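Side-chain contacts in Alpha/beta hydrolase (Paenibacillus sp. VTT E-133280, PDB 6TJ2), which is an extracellular alpha/beta hydrolase and probably acts as a methyl salicylate esterase, like the tobacco salicylic acid binding protein 2 that it resembles: residues L49-G52 with S53-A57; F179-F182 with R183-V187; T189-L192 with A193-Q196; K261-H264 with M265-R269. All blocks are in the same frame, centred on the assembly; numbering follows the deposited sequence.

Interaction 1. Residues L49-G52 with S53-A57; sequences LIHG and SWATA
His51 lays one face of its imidazole against the backbone of Ala55 and Thr56, and here the turn is packed tightest. Thr56 C sits over that face near the rim, 3.2 Å from CD2, while CE1 comes to 3.1 Å from Ala55 O. The ring swings back over the returning chain because chi1 of 69° places CG between the backbone N and the carbonyl carbon of His51. Two bonds set its rotation: ND1 donates to Gly52 O at 2.7 Å, with the oxygen almost exactly in the ring plane and the donor on a lone pair of the carbonyl, and NE2 is bonded to Glu78. The Glu78 carboxylate also takes the N-H of Ala57, and Tyr79 stacks on the ring. The methyl of Ala55 points into the same corner, CB lying 3.6 Å from Gly52 O. This is the turn that leaves strand 46-50 of the central sheet; in alpha/beta hydrolases a His-Gly step here commonly leads into the oxyanion-hole loop, and Gly52 indeed packs beside the probable nucleophile elbow. The outer side is looser. Thr56 and Ala57 are partly exposed and both turn their CB atoms away from 49-52; OG1 of Thr56 is instead bonded to Gly58 N. Trp54 also points away, but it is buried, with NE1 on Ile175 O.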
ATOM      1  N   LEU A  49     -15.763 -16.540 -14.852  1.00 10.50           N
ATOM      2  CA  LEU A  49     -15.037 -15.257 -14.912  1.00 10.59           C
ATOM      3  C   LEU A  49     -15.891 -14.250 -15.663  1.00  9.84           C
ATOM      4  O   LEU A  49     -16.251 -14.544 -16.803  1.00 11.04           O
ATOM      5  CB  LEU A  49     -13.676 -15.385 -15.568  1.00 10.78           C
ATOM      6  CG  LEU A  49     -12.778 -16.496 -15.019  1.00 11.37           C
ATOM      7  CD1 LEU A  49     -11.488 -16.499 -15.776  1.00 12.03           C
ATOM      8  CD2 LEU A  49     -12.486 -16.299 -13.535  1.00 11.59           C
ATOM      9  N   ILE A  50     -16.167 -13.122 -15.041  1.00  9.55           N
ATOM     10  CA  ILE A  50     -17.029 -12.030 -15.581  1.00 10.14           C
ATOM     11  C   ILE A  50     -16.164 -10.817 -15.835  1.00  9.75           C
ATOM     12  O   ILE A  50     -15.671 -10.194 -14.880  1.00 10.66           O
ATOM     13  CB  ILE A  50     -18.176 -11.748 -14.613  1.00 10.23           C
ATOM     14  CG1 ILE A  50     -18.962 -13.005 -14.218  1.00 11.21           C
ATOM     15  CG2 ILE A  50     -19.047 -10.638 -15.206  1.00 10.98           C
ATOM     16  CD1 ILE A  50     -19.548 -13.768 -15.417  1.00 12.48           C
ATOM     17  N   HIS A  51     -15.984 -10.485 -17.107  1.00  9.86           N
ATOM     18  CA  HIS A  51     -15.216  -9.302 -17.495  1.00  9.99           C
ATOM     19  C   HIS A  51     -15.972  -8.025 -17.107  1.00  9.85           C
ATOM     20  O   HIS A  51     -17.185  -8.069 -16.850  1.00 10.16           O
ATOM     21  CB  HIS A  51     -14.846  -9.300 -18.963  1.00  9.81           C
ATOM     22  CG  HIS A  51     -15.994  -9.118 -19.922  1.00 10.27           C
ATOM     23  ND1 HIS A  51     -16.580  -7.887 -20.138  1.00 11.29           N
ATOM     24  CD2 HIS A  51     -16.688 -10.003 -20.667  1.00 11.08           C
ATOM     25  CE1 HIS A  51     -17.553  -8.017 -21.035  1.00 11.56           C
ATOM     26  NE2 HIS A  51     -17.650  -9.298 -21.370  1.00 11.28           N
ATOM     27  N   GLY A  52     -15.265  -6.925 -17.200  1.00 10.66           N
ATOM     28  CA  GLY A  52     -15.827  -5.612 -16.952  1.00 10.29           C
ATOM     29  C   GLY A  52     -15.996  -4.803 -18.213  1.00 10.23           C
ATOM     30  O   GLY A  52     -16.155  -5.359 -19.322  1.00 10.42           O
ATOM     31  N   SER A  53     -16.076  -3.501 -18.065  1.00 11.25           N
ATOM     32  CA  SER A  53     -16.366  -2.579 -19.180  1.00 10.45           C
ATOM     33  C   SER A  53     -15.152  -2.444 -20.100  1.00 10.80           C
ATOM     34  O   SER A  53     -13.969  -2.710 -19.705  1.00 11.56           O
ATOM     35  CB  SER A  53     -16.807  -1.241 -18.672  1.00 11.12           C
ATOM     36  OG  SER A  53     -17.982  -1.333 -17.917  1.00 12.24           O
ATOM     37  N   TRP A  54     -15.395  -2.048 -21.337  1.00 10.85           N
ATOM     38  CA  TRP A  54     -14.324  -1.823 -22.327  1.00 10.83           C
ATOM     39  C   TRP A  54     -13.563  -3.155 -22.509  1.00 10.90           C
ATOM     40  O   TRP A  54     -12.337  -3.130 -22.619  1.00 11.50           O
ATOM     41  CB  TRP A  54     -13.413  -0.671 -21.946  1.00 11.47           C
ATOM     42  CG  TRP A  54     -14.144   0.595 -21.694  1.00 11.45           C
ATOM     43  CD1 TRP A  54     -14.804   1.361 -22.616  1.00 11.97           C
ATOM     44  CD2 TRP A  54     -14.461   1.183 -20.431  1.00 11.12           C
ATOM     45  NE1 TRP A  54     -15.446   2.406 -22.011  1.00 12.34           N
ATOM     46  CE2 TRP A  54     -15.251   2.324 -20.654  1.00 12.03           C
ATOM     47  CE3 TRP A  54     -14.062   0.861 -19.120  1.00 11.34           C
ATOM     48  CZ2 TRP A  54     -15.738   3.094 -19.592  1.00 12.99           C
ATOM     49  CZ3 TRP A  54     -14.526   1.641 -18.094  1.00 11.76           C
ATOM     50  CH2 TRP A  54     -15.334   2.726 -18.331  1.00 13.24           C
ATOM     51  N   ALA A  55     -14.260  -4.259 -22.503  1.00 11.22           N
ATOM     52  CA  ALA A  55     -13.651  -5.589 -22.541  1.00 11.36           C
ATOM     53  C   ALA A  55     -14.689  -6.560 -23.075  1.00 11.97           C
ATOM     54  O   ALA A  55     -15.888  -6.310 -23.065  1.00 11.62           O
ATOM     55  CB  ALA A  55     -13.151  -6.005 -21.200  1.00 11.82           C
ATOM     56  N   THR A  56     -14.228  -7.702 -23.517  1.00 11.94           N
ATOM     57  CA  THR A  56     -15.047  -8.848 -23.927  1.00 12.19           C
ATOM     58  C   THR A  56     -14.589 -10.076 -23.133  1.00 11.74           C
ATOM     59  O   THR A  56     -13.637 -10.019 -22.322  1.00 12.11           O
ATOM     60  CB  THR A  56     -14.894  -9.132 -25.424  1.00 12.85           C
ATOM     61  OG1 THR A  56     -13.578  -9.612 -25.701  1.00 15.70           O
ATOM     62  CG2 THR A  56     -15.151  -7.906 -26.273  1.00 15.65           C
ATOM     63  N   ALA A  57     -15.235 -11.203 -23.366  1.00 11.84           N
ATOM     64  CA  ALA A  57     -14.811 -12.481 -22.735  1.00 12.27           C
ATOM     65  C   ALA A  57     -13.353 -12.792 -23.080  1.00 12.53           C
ATOM     66  O   ALA A  57     -12.698 -13.515 -22.297  1.00 12.97           O
ATOM     67  CB  ALA A  57     -15.737 -13.582 -23.236  1.00 12.93           C
TER

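Interaction 2. Residues F179-F182 with R183-V187; sequences FPLF and RDTFV
Phe182 packs against Phe186 and Val187, about one turn further along the chain. Its CD1 touches Phe186 CB at 3.7 Å, while CE2 meets Val187 CG2 at 3.6 Å. The two phenylalanine rings are nearly parallel, planes 24° apart, but slid so far that they barely overlap. Cutting the Phe182 ring back to the methyl of an alanine is likely to open a gap beside Phe186 CB and Val187 CG2 and let both side chains turn more freely. On a neighbouring side of the helix, Arg183 CB lies over a face of the Phe179 ring, 4.0 Å from its centroid, a CH-pi contact in which the two side chains run alongside each other.

Hydrogen bonds do the rest. Leu181 O takes two donors from Thr185, from opposite faces of its plane: the backbone N-H, and OG1 at 2.8 Å from above the plane. With chi1 of 74°, Thr185 OG1 lies between its own N and carbonyl carbon, pointing back at that oxygen. Phe182 O also accepts twice, from Phe186 N at 2.8 Å and Val187 N at 3.1 Å.

Among charges, Arg183 NH2 bonds Ala190 O and, on the second subunit, Asp285 O; Asp184 makes salt bridges to Arg256 and Arg136 of that subunit. Inserted between sheet strands 134-139 and 226-231, this helix belongs to the cap typical of alpha/beta hydrolases.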
ATOM      1  N   PHE A 179      -7.306   7.368 -25.490  1.00 12.80           N
ATOM      2  CA  PHE A 179      -6.106   6.521 -25.371  1.00 11.32           C
ATOM      3  C   PHE A 179      -5.170   7.072 -24.301  1.00 12.25           C
ATOM      4  O   PHE A 179      -4.596   6.264 -23.535  1.00 12.00           O
ATOM      5  CB  PHE A 179      -5.375   6.376 -26.713  1.00 11.63           C
ATOM      6  CG  PHE A 179      -4.163   5.491 -26.632  1.00 12.49           C
ATOM      7  CD1 PHE A 179      -4.240   4.172 -26.217  1.00 11.94           C
ATOM      8  CD2 PHE A 179      -2.894   5.986 -26.860  1.00 13.04           C
ATOM      9  CE1 PHE A 179      -3.119   3.371 -26.086  1.00 12.68           C
ATOM     10  CE2 PHE A 179      -1.762   5.172 -26.744  1.00 14.26           C
ATOM     11  CZ  PHE A 179      -1.875   3.873 -26.332  1.00 12.37           C
ATOM     12  N   PRO A 180      -4.935   8.384 -24.155  1.00 11.69           N
ATOM     13  CA  PRO A 180      -3.962   8.809 -23.133  1.00 12.76           C
ATOM     14  C   PRO A 180      -4.412   8.368 -21.736  1.00 13.37           C
ATOM     15  O   PRO A 180      -3.599   7.872 -20.918  1.00 12.89           O
ATOM     16  CB  PRO A 180      -3.901  10.330 -23.308  1.00 13.93           C
ATOM     17  CG  PRO A 180      -4.231  10.535 -24.794  1.00 14.41           C
ATOM     18  CD  PRO A 180      -5.346   9.527 -24.987  1.00 14.42           C
ATOM     19  N   LEU A 181      -5.673   8.503 -21.390  1.00 11.95           N
ATOM     20  CA  LEU A 181      -6.275   8.042 -20.126  1.00 11.35           C
ATOM     21  C   LEU A 181      -6.089   6.545 -20.026  1.00 10.53           C
ATOM     22  O   LEU A 181      -5.613   6.039 -18.967  1.00 12.04           O
ATOM     23  CB  LEU A 181      -7.759   8.400 -20.049  1.00 14.26           C
ATOM     24  CG  LEU A 181      -8.450   7.953 -18.776  1.00 14.69           C
ATOM     25  CD1 LEU A 181      -7.953   8.674 -17.536  1.00 14.62           C
ATOM     26  CD2 LEU A 181      -9.958   8.059 -18.906  1.00 16.28           C
ATOM     27  N   PHE A 182      -6.428   5.782 -21.022  1.00  9.93           N
ATOM     28  CA  PHE A 182      -6.266   4.347 -21.014  1.00  9.78           C
ATOM     29  C   PHE A 182      -4.815   3.956 -20.787  1.00 10.43           C
ATOM     30  O   PHE A 182      -4.510   3.098 -19.899  1.00  9.95           O
ATOM     31  CB  PHE A 182      -6.824   3.766 -22.318  1.00 10.35           C
ATOM     32  CG  PHE A 182      -6.692   2.274 -22.432  1.00 10.14           C
ATOM     33  CD1 PHE A 182      -7.650   1.426 -21.911  1.00 12.04           C
ATOM     34  CD2 PHE A 182      -5.624   1.691 -23.091  1.00 11.64           C
ATOM     35  CE1 PHE A 182      -7.557   0.049 -22.056  1.00 13.09           C
ATOM     36  CE2 PHE A 182      -5.525   0.317 -23.214  1.00 10.96           C
ATOM     37  CZ  PHE A 182      -6.480  -0.497 -22.672  1.00 11.06           C
ATOM     38  N   ARG A 183      -3.922   4.559 -21.562  1.00  9.58           N
ATOM     39  CA  ARG A 183      -2.493   4.171 -21.547  1.00 10.55           C
ATOM     40  C   ARG A 183      -1.936   4.382 -20.144  1.00  9.77           C
ATOM     41  O   ARG A 183      -1.123   3.573 -19.674  1.00 11.13           O
ATOM     42  CB  ARG A 183      -1.756   4.945 -22.644  1.00 10.55           C
ATOM     43  CG  ARG A 183      -0.343   4.396 -22.903  1.00 11.50           C
ATOM     44  CD  ARG A 183       0.673   5.057 -21.989  1.00 11.70           C
ATOM     45  NE  ARG A 183       1.982   4.443 -22.147  1.00 12.63           N
ATOM     46  CZ  ARG A 183       2.395   3.335 -21.555  1.00 12.11           C
ATOM     47  NH1 ARG A 183       1.619   2.631 -20.753  1.00 12.43           N
ATOM     48  NH2 ARG A 183       3.601   2.867 -21.782  1.00 12.32           N
ATOM     49  N   ASP A 184      -2.235   5.521 -19.565  1.00 10.05           N
ATOM     50  CA  ASP A 184      -1.612   5.937 -18.296  1.00  9.78           C
ATOM     51  C   ASP A 184      -2.373   5.458 -17.057  1.00 10.00           C
ATOM     52  O   ASP A 184      -1.736   5.482 -15.998  1.00 10.46           O
ATOM     53  CB  ASP A 184      -1.276   7.431 -18.281  1.00 11.28           C
ATOM     54  CG  ASP A 184      -0.001   7.769 -19.047  1.00 12.86           C
ATOM     55  OD1 ASP A 184       0.792   6.896 -19.326  1.00 11.85           O
ATOM     56  OD2 ASP A 184       0.190   8.993 -19.206  1.00 16.79           O
ATOM     57  N   THR A 185      -3.622   5.023 -17.145  1.00  9.81           N
ATOM     58  CA  THR A 185      -4.362   4.631 -15.929  1.00 10.22           C
ATOM     59  C   THR A 185      -4.987   3.267 -16.003  1.00 10.15           C
ATOM     60  O   THR A 185      -5.342   2.767 -14.916  1.00 10.43           O
ATOM     61  CB  THR A 185      -5.409   5.658 -15.501  1.00 11.43           C
ATOM     62  OG1 THR A 185      -6.535   5.628 -16.373  1.00 11.84           O
ATOM     63  CG2 THR A 185      -4.819   7.046 -15.437  1.00 12.21           C
ATOM     64  N   PHE A 186      -5.116   2.621 -17.159  1.00  9.84           N
ATOM     65  CA  PHE A 186      -5.624   1.243 -17.268  1.00  9.91           C
ATOM     66  C   PHE A 186      -4.496   0.249 -17.507  1.00  9.50           C
ATOM     67  O   PHE A 186      -4.553  -0.897 -17.077  1.00 10.31           O
ATOM     68  CB  PHE A 186      -6.679   1.134 -18.376  1.00 11.45           C
ATOM     69  CG  PHE A 186      -8.035   1.664 -17.991  1.00 11.68           C
ATOM     70  CD1 PHE A 186      -9.126   0.814 -18.066  1.00 15.02           C
ATOM     71  CD2 PHE A 186      -8.270   2.967 -17.606  1.00 13.16           C
ATOM     72  CE1 PHE A 186     -10.401   1.248 -17.720  1.00 14.39           C
ATOM     73  CE2 PHE A 186      -9.553   3.409 -17.294  1.00 15.41           C
ATOM     74  CZ  PHE A 186     -10.609   2.518 -17.333  1.00 15.60           C
ATOM     75  N   VAL A 187      -3.509   0.678 -18.308  1.00  9.39           N
ATOM     76  CA  VAL A 187      -2.350  -0.179 -18.666  1.00  9.87           C
ATOM     77  C   VAL A 187      -1.028   0.545 -18.350  1.00  9.88           C
ATOM     78  O   VAL A 187      -0.047   0.516 -19.125  1.00 10.07           O
ATOM     79  CB  VAL A 187      -2.454  -0.649 -20.130  1.00 10.14           C
ATOM     80  CG1 VAL A 187      -3.635  -1.585 -20.319  1.00 11.10           C
ATOM     81  CG2 VAL A 187      -2.536   0.476 -21.128  1.00  9.97           C
TER

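Interaction 3. Residues T189-L192 with A193-Q196; sequences TASL and AQAQ
Gln194 reaches its amide back along the chain to Ser191, the residue that caps its helix, so that a glutamine fills the place often taken by glutamate. OE1 accepts the backbone N-H of Ser191 at 3.0 Å, a nearly straight bond whose donor is tilted 21° from the amide carbonyl plane. In return, Gln194 N donates to Ser191 OG at 3.2 Å. For the serine this works because chi1 of 71° sets OG between the backbone N and the carbonyl carbon, facing the first turn. The glutamine chain, extended beyond CG, passes close by the hydroxyl: CG lies 3.2 Å from Ser191 OG. A water also donates to Gln194 OE1, at 2.9 Å, and links it to Thr189 O, so the amide oxygen is held by a backbone N-H and a water.

Behind the N-cap, the helix's own bonds begin with Ala195 N to Ser191 O at 2.9 Å, followed by Gln196 N to Leu192 O. Ala190 and Ala195 bring their methyls loosely together, and Ala190 CB also rests on Gln194 CB. Farther out, the amide of Gln196 leans on Leu192, NE2 being 3.7 Å from Leu192 CG; both side chains reach the Phe179 ring as well. Arg284 and Asp285 of the second subunit pack on Ser191 and Leu192, placing this helix start at a subunit boundary. Ser191 as N-cap and Gln194 three residues on form a capping box, which here starts helix 192-200 in the lid region of the alpha/beta hydrolase fold.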
ATOM      1  N   THR A 189       1.434  -0.100 -16.540  1.00 10.04           N
ATOM      2  CA  THR A 189       2.687  -0.909 -16.456  1.00 10.79           C
ATOM      3  C   THR A 189       3.051  -1.499 -17.818  1.00 10.99           C
ATOM      4  O   THR A 189       4.113  -2.130 -17.900  1.00 12.60           O
ATOM      5  CB  THR A 189       2.573  -2.006 -15.392  1.00 11.48           C
ATOM      6  OG1 THR A 189       1.629  -2.987 -15.821  1.00 11.14           O
ATOM      7  CG2 THR A 189       2.145  -1.456 -14.060  1.00 12.55           C
ATOM      8  N   ALA A 190       2.235  -1.321 -18.830  1.00 11.20           N
ATOM      9  CA  ALA A 190       2.531  -1.838 -20.185  1.00 11.44           C
ATOM     10  C   ALA A 190       3.504  -0.922 -20.924  1.00 11.21           C
ATOM     11  O   ALA A 190       3.550   0.286 -20.681  1.00 11.18           O
ATOM     12  CB  ALA A 190       1.247  -1.924 -20.999  1.00 12.05           C
ATOM     13  N   SER A 191       4.213  -1.521 -21.897  1.00 12.34           N
ATOM     14  CA  SER A 191       4.933  -0.729 -22.909  1.00 12.71           C
ATOM     15  C   SER A 191       3.916  -0.021 -23.801  1.00 12.62           C
ATOM     16  O   SER A 191       2.738  -0.396 -23.812  1.00 12.73           O
ATOM     17  CB  SER A 191       5.834  -1.626 -23.723  1.00 14.56           C
ATOM     18  OG  SER A 191       5.061  -2.458 -24.577  1.00 16.35           O
ATOM     19  N   LEU A 192       4.348   0.944 -24.570  1.00 13.47           N
ATOM     20  CA  LEU A 192       3.436   1.630 -25.512  1.00 12.78           C
ATOM     21  C   LEU A 192       2.890   0.632 -26.545  1.00 13.60           C
ATOM     22  O   LEU A 192       1.691   0.651 -26.820  1.00 12.69           O
ATOM     23  CB  LEU A 192       4.160   2.745 -26.238  1.00 13.01           C
ATOM     24  CG  LEU A 192       3.257   3.461 -27.239  1.00 14.50           C
ATOM     25  CD1 LEU A 192       2.074   4.105 -26.560  1.00 15.97           C
ATOM     26  CD2 LEU A 192       4.070   4.493 -28.030  1.00 15.88           C
ATOM     27  N   ALA A 193       3.704  -0.272 -27.065  1.00 13.64           N
ATOM     28  CA  ALA A 193       3.216  -1.218 -28.098  1.00 14.71           C
ATOM     29  C   ALA A 193       2.173  -2.121 -27.487  1.00 13.26           C
ATOM     30  O   ALA A 193       1.151  -2.443 -28.112  1.00 13.56           O
ATOM     31  CB  ALA A 193       4.309  -2.057 -28.681  1.00 16.12           C
ATOM     32  N   GLN A 194       2.367  -2.571 -26.259  1.00 12.51           N
ATOM     33  CA  GLN A 194       1.377  -3.403 -25.540  1.00 11.98           C
ATOM     34  C   GLN A 194       0.090  -2.584 -25.317  1.00 12.15           C
ATOM     35  O   GLN A 194      -1.012  -3.064 -25.559  1.00 11.82           O
ATOM     36  CB  GLN A 194       1.935  -3.908 -24.203  1.00 12.78           C
ATOM     37  CG  GLN A 194       3.011  -4.967 -24.345  1.00 14.15           C
ATOM     38  CD  GLN A 194       3.666  -5.311 -23.041  1.00 14.83           C
ATOM     39  OE1 GLN A 194       3.794  -4.447 -22.143  1.00 15.23           O
ATOM     40  NE2 GLN A 194       4.039  -6.583 -22.906  1.00 16.76           N
ATOM     41  N   ALA A 195       0.251  -1.381 -24.863  1.00 10.76           N
ATOM     42  CA  ALA A 195      -0.880  -0.486 -24.602  1.00 10.73           C
ATOM     43  C   ALA A 195      -1.743  -0.308 -25.852  1.00 10.93           C
ATOM     44  O   ALA A 195      -2.977  -0.342 -25.797  1.00 11.73           O
ATOM     45  CB  ALA A 195      -0.409   0.840 -24.059  1.00 10.92           C
ATOM     46  N   GLN A 196      -1.072  -0.111 -26.977  1.00 11.70           N
ATOM     47  CA  GLN A 196      -1.796   0.087 -28.261  1.00 11.83           C
ATOM     48  C   GLN A 196      -2.546  -1.199 -28.589  1.00 11.81           C
ATOM     49  O   GLN A 196      -3.718  -1.116 -29.029  1.00 12.73           O
ATOM     50  CB  GLN A 196      -0.803   0.461 -29.351  1.00 12.22           C
ATOM     51  CG  GLN A 196      -0.169   1.847 -29.216  1.00 12.87           C
ATOM     52  CD  GLN A 196       1.078   2.086 -30.034  1.00 13.31           C
ATOM     53  OE1 GLN A 196       1.751   1.128 -30.377  1.00 14.80           O
ATOM     54  NE2 GLN A 196       1.306   3.349 -30.361  1.00 15.58           N
TER
HETATM   55  O   HOH W   1       4.363  -5.018 -19.371  1.00 27.04           O

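Interaction 4. Residues K261-H264 with M265-R269; sequences KGDH and MTTVR
Asp263 OD2 is held by two hydroxyls, Thr266 OG1 at 2.8 Å on its syn lone pair and that of Thr189 from the neighbouring loop. The other oxygen, OD1, takes the backbone N-H of Thr266 at 2.8 Å, 16° out of the carboxylate plane. The turn follows the last strand of the alpha/beta hydrolase sheet and carries His264, the probable triad histidine, whose ND1 is bonded to Asp234. In Asp263, chi1 of 69° sets CG between the backbone N and the carbonyl carbon, turning the carboxylate to the threonines. With a leucine in place of Asp263, the N-H and hydroxyl of Thr266 and the hydroxyl of Thr189 would probably lose their acceptor, and the turn carrying His264 would be less firmly held. Thr267 secures the other side: its OG1 accepts from Asp263 N at 3.0 Å and lies 3.2 Å from Gly262 CA. Met265 runs alongside His264, its CG 3.8 Å from His264 CD2, and its backbone is tied to Phe186. The turn's far end is pinned by Arg269, whose NH1 donates to Met265 O at 2.9 Å, the oxygen lying at the edge of the guanidinium.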
ATOM      1  N   LYS A 261       0.920  -7.970  -7.709  1.00 11.46           N
ATOM      2  CA  LYS A 261       1.550  -6.892  -8.477  1.00 11.59           C
ATOM      3  C   LYS A 261       0.943  -6.836  -9.870  1.00 11.92           C
ATOM      4  O   LYS A 261       0.905  -7.847 -10.566  1.00 13.58           O
ATOM      5  CB  LYS A 261       3.058  -7.162  -8.525  1.00 14.35           C
ATOM      6  CG  LYS A 261       3.843  -6.167  -9.372  1.00 20.79           C
ATOM      7  CD  LYS A 261       5.391  -6.305  -9.485  1.00 24.56           C
ATOM      8  CE  LYS A 261       6.094  -5.067 -10.062  1.00 26.01           C
ATOM      9  NZ  LYS A 261       5.652  -3.776  -9.453  1.00 30.10           N
ATOM     10  N   GLY A 262       0.508  -5.662 -10.262  1.00  9.82           N
ATOM     11  CA  GLY A 262      -0.012  -5.419 -11.598  1.00 10.16           C
ATOM     12  C   GLY A 262      -0.959  -4.254 -11.666  1.00  9.69           C
ATOM     13  O   GLY A 262      -1.079  -3.484 -10.743  1.00 10.77           O
ATOM     14  N   ASP A 263      -1.622  -4.164 -12.820  1.00  9.79           N
ATOM     15  CA  ASP A 263      -2.524  -3.023 -13.112  1.00  9.68           C
ATOM     16  C   ASP A 263      -3.849  -3.533 -13.665  1.00 10.18           C
ATOM     17  O   ASP A 263      -4.137  -4.721 -13.584  1.00 10.74           O
ATOM     18  CB  ASP A 263      -1.800  -2.043 -14.039  1.00  9.82           C
ATOM     19  CG  ASP A 263      -1.593  -2.608 -15.419  1.00 11.17           C
ATOM     20  OD1 ASP A 263      -2.226  -3.658 -15.757  1.00 10.98           O
ATOM     21  OD2 ASP A 263      -0.816  -1.950 -16.196  1.00 11.06           O
ATOM     22  N   HIS A 264      -4.690  -2.634 -14.144  1.00 10.15           N
ATOM     23  CA  HIS A 264      -6.055  -3.033 -14.483  1.00 10.32           C
ATOM     24  C   HIS A 264      -6.131  -3.997 -15.659  1.00  9.31           C
ATOM     25  O   HIS A 264      -6.886  -4.972 -15.574  1.00 10.63           O
ATOM     26  CB  HIS A 264      -6.888  -1.772 -14.780  1.00 10.50           C
ATOM     27  CG  HIS A 264      -8.346  -1.968 -14.598  1.00 10.66           C
ATOM     28  ND1 HIS A 264      -8.871  -2.385 -13.415  1.00 10.75           N
ATOM     29  CD2 HIS A 264      -9.414  -1.745 -15.422  1.00  9.93           C
ATOM     30  CE1 HIS A 264     -10.185  -2.359 -13.484  1.00 12.12           C
ATOM     31  NE2 HIS A 264     -10.573  -1.999 -14.699  1.00 12.68           N
ATOM     32  N   MET A 265      -5.431  -3.725 -16.742  1.00 10.53           N
ATOM     33  CA  MET A 265      -5.657  -4.528 -17.987  1.00 10.87           C
ATOM     34  C   MET A 265      -4.381  -5.083 -18.607  1.00 10.89           C
ATOM     35  O   MET A 265      -4.524  -5.869 -19.560  1.00 12.30           O
ATOM     36  CB  MET A 265      -6.442  -3.723 -19.013  1.00 13.04           C
ATOM     37  CG  MET A 265      -7.781  -3.357 -18.495  1.00 14.69           C
ATOM     38  SD  MET A 265      -8.829  -2.818 -19.857  1.00 19.45           S
ATOM     39  CE  MET A 265     -10.454  -2.959 -19.130  1.00 23.84           C
ATOM     40  N   THR A 266      -3.187  -4.838 -18.090  1.00 10.14           N
ATOM     41  CA  THR A 266      -1.962  -5.443 -18.685  1.00 10.98           C
ATOM     42  C   THR A 266      -1.774  -6.866 -18.154  1.00 11.26           C
ATOM     43  O   THR A 266      -1.484  -7.808 -18.906  1.00 11.49           O
ATOM     44  CB  THR A 266      -0.737  -4.614 -18.293  1.00 11.08           C
ATOM     45  OG1 THR A 266      -0.944  -3.252 -18.665  1.00 12.13           O
ATOM     46  CG2 THR A 266       0.548  -5.145 -18.883  1.00 11.73           C
ATOM     47  N   THR A 267      -1.855  -7.023 -16.840  1.00 10.99           N
ATOM     48  CA  THR A 267      -1.240  -8.172 -16.155  1.00 10.90           C
ATOM     49  C   THR A 267      -1.934  -9.458 -16.492  1.00 10.97           C
ATOM     50  O   THR A 267      -1.272 -10.511 -16.572  1.00 11.62           O
ATOM     51  CB  THR A 267      -1.202  -7.882 -14.655  1.00 11.18           C
ATOM     52  OG1 THR A 267      -0.827  -6.513 -14.443  1.00 12.35           O
ATOM     53  CG2 THR A 267      -0.234  -8.787 -13.898  1.00 12.82           C
ATOM     54  N   VAL A 268      -3.230  -9.428 -16.716  1.00 10.99           N
ATOM     55  CA  VAL A 268      -3.938 -10.690 -17.087  1.00 12.68           C
ATOM     56  C   VAL A 268      -3.449 -11.186 -18.441  1.00 13.15           C
ATOM     57  O   VAL A 268      -3.657 -12.375 -18.805  1.00 14.03           O
ATOM     58  CB  VAL A 268      -5.467 -10.553 -17.108  1.00 14.92           C
ATOM     59  CG1 VAL A 268      -5.956 -10.280 -15.701  1.00 14.99           C
ATOM     60  CG2 VAL A 268      -5.944  -9.549 -18.132  1.00 15.42           C
ATOM     61  N   ARG A 269      -2.838 -10.330 -19.258  1.00 12.76           N
ATOM     62  CA  ARG A 269      -2.274 -10.730 -20.583  1.00 13.77           C
ATOM     63  C   ARG A 269      -0.812 -11.063 -20.446  1.00 14.55           C
ATOM     64  O   ARG A 269      -0.380 -12.043 -21.079  1.00 17.07           O
ATOM     65  CB  ARG A 269      -2.409  -9.631 -21.632  1.00 15.97           C
ATOM     66  CG  ARG A 269      -3.789  -9.601 -22.236  1.00 16.79           C
ATOM     67  CD  ARG A 269      -4.586  -8.496 -21.611  1.00 19.02           C
ATOM     68  NE  ARG A 269      -5.821  -8.406 -22.364  1.00 19.04           N
ATOM     69  CZ  ARG A 269      -6.518  -7.292 -22.537  1.00 16.74           C
ATOM     70  NH1 ARG A 269      -6.231  -6.180 -21.900  1.00 15.10           N
ATOM     71  NH2 ARG A 269      -7.559  -7.331 -23.332  1.00 19.43           N
TER
HETATM   72  O   HOH W   2      -4.717  -6.989 -15.343  1.00 13.81           O

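Overall arrangement
The four contacts follow one another along the chain, all within the alpha/beta hydrolase fold. Interactions 1 and 4 sit in loops leaving sheet strands 46-50 and 256-260, with centres 14 Å apart; interactions 2 and 3 lie on successive helices 179-185 and 192-200, their centres only 9 Å apart, and both touch the second subunit. Interaction 4 joins the two groups: Thr266 OG1 lies 3.3 Å from Val187 CB and 3.5 Å from Ala190 CB. Interaction 1 reaches interaction 2 through Trp54 on Phe186, and interaction 4 through Ser53 on Met265. Interactions 1, 2 and 4 thus meet the probable catalytic triad through Gly52, Phe186 and His264, while interaction 3 lies further out, against the second subunit.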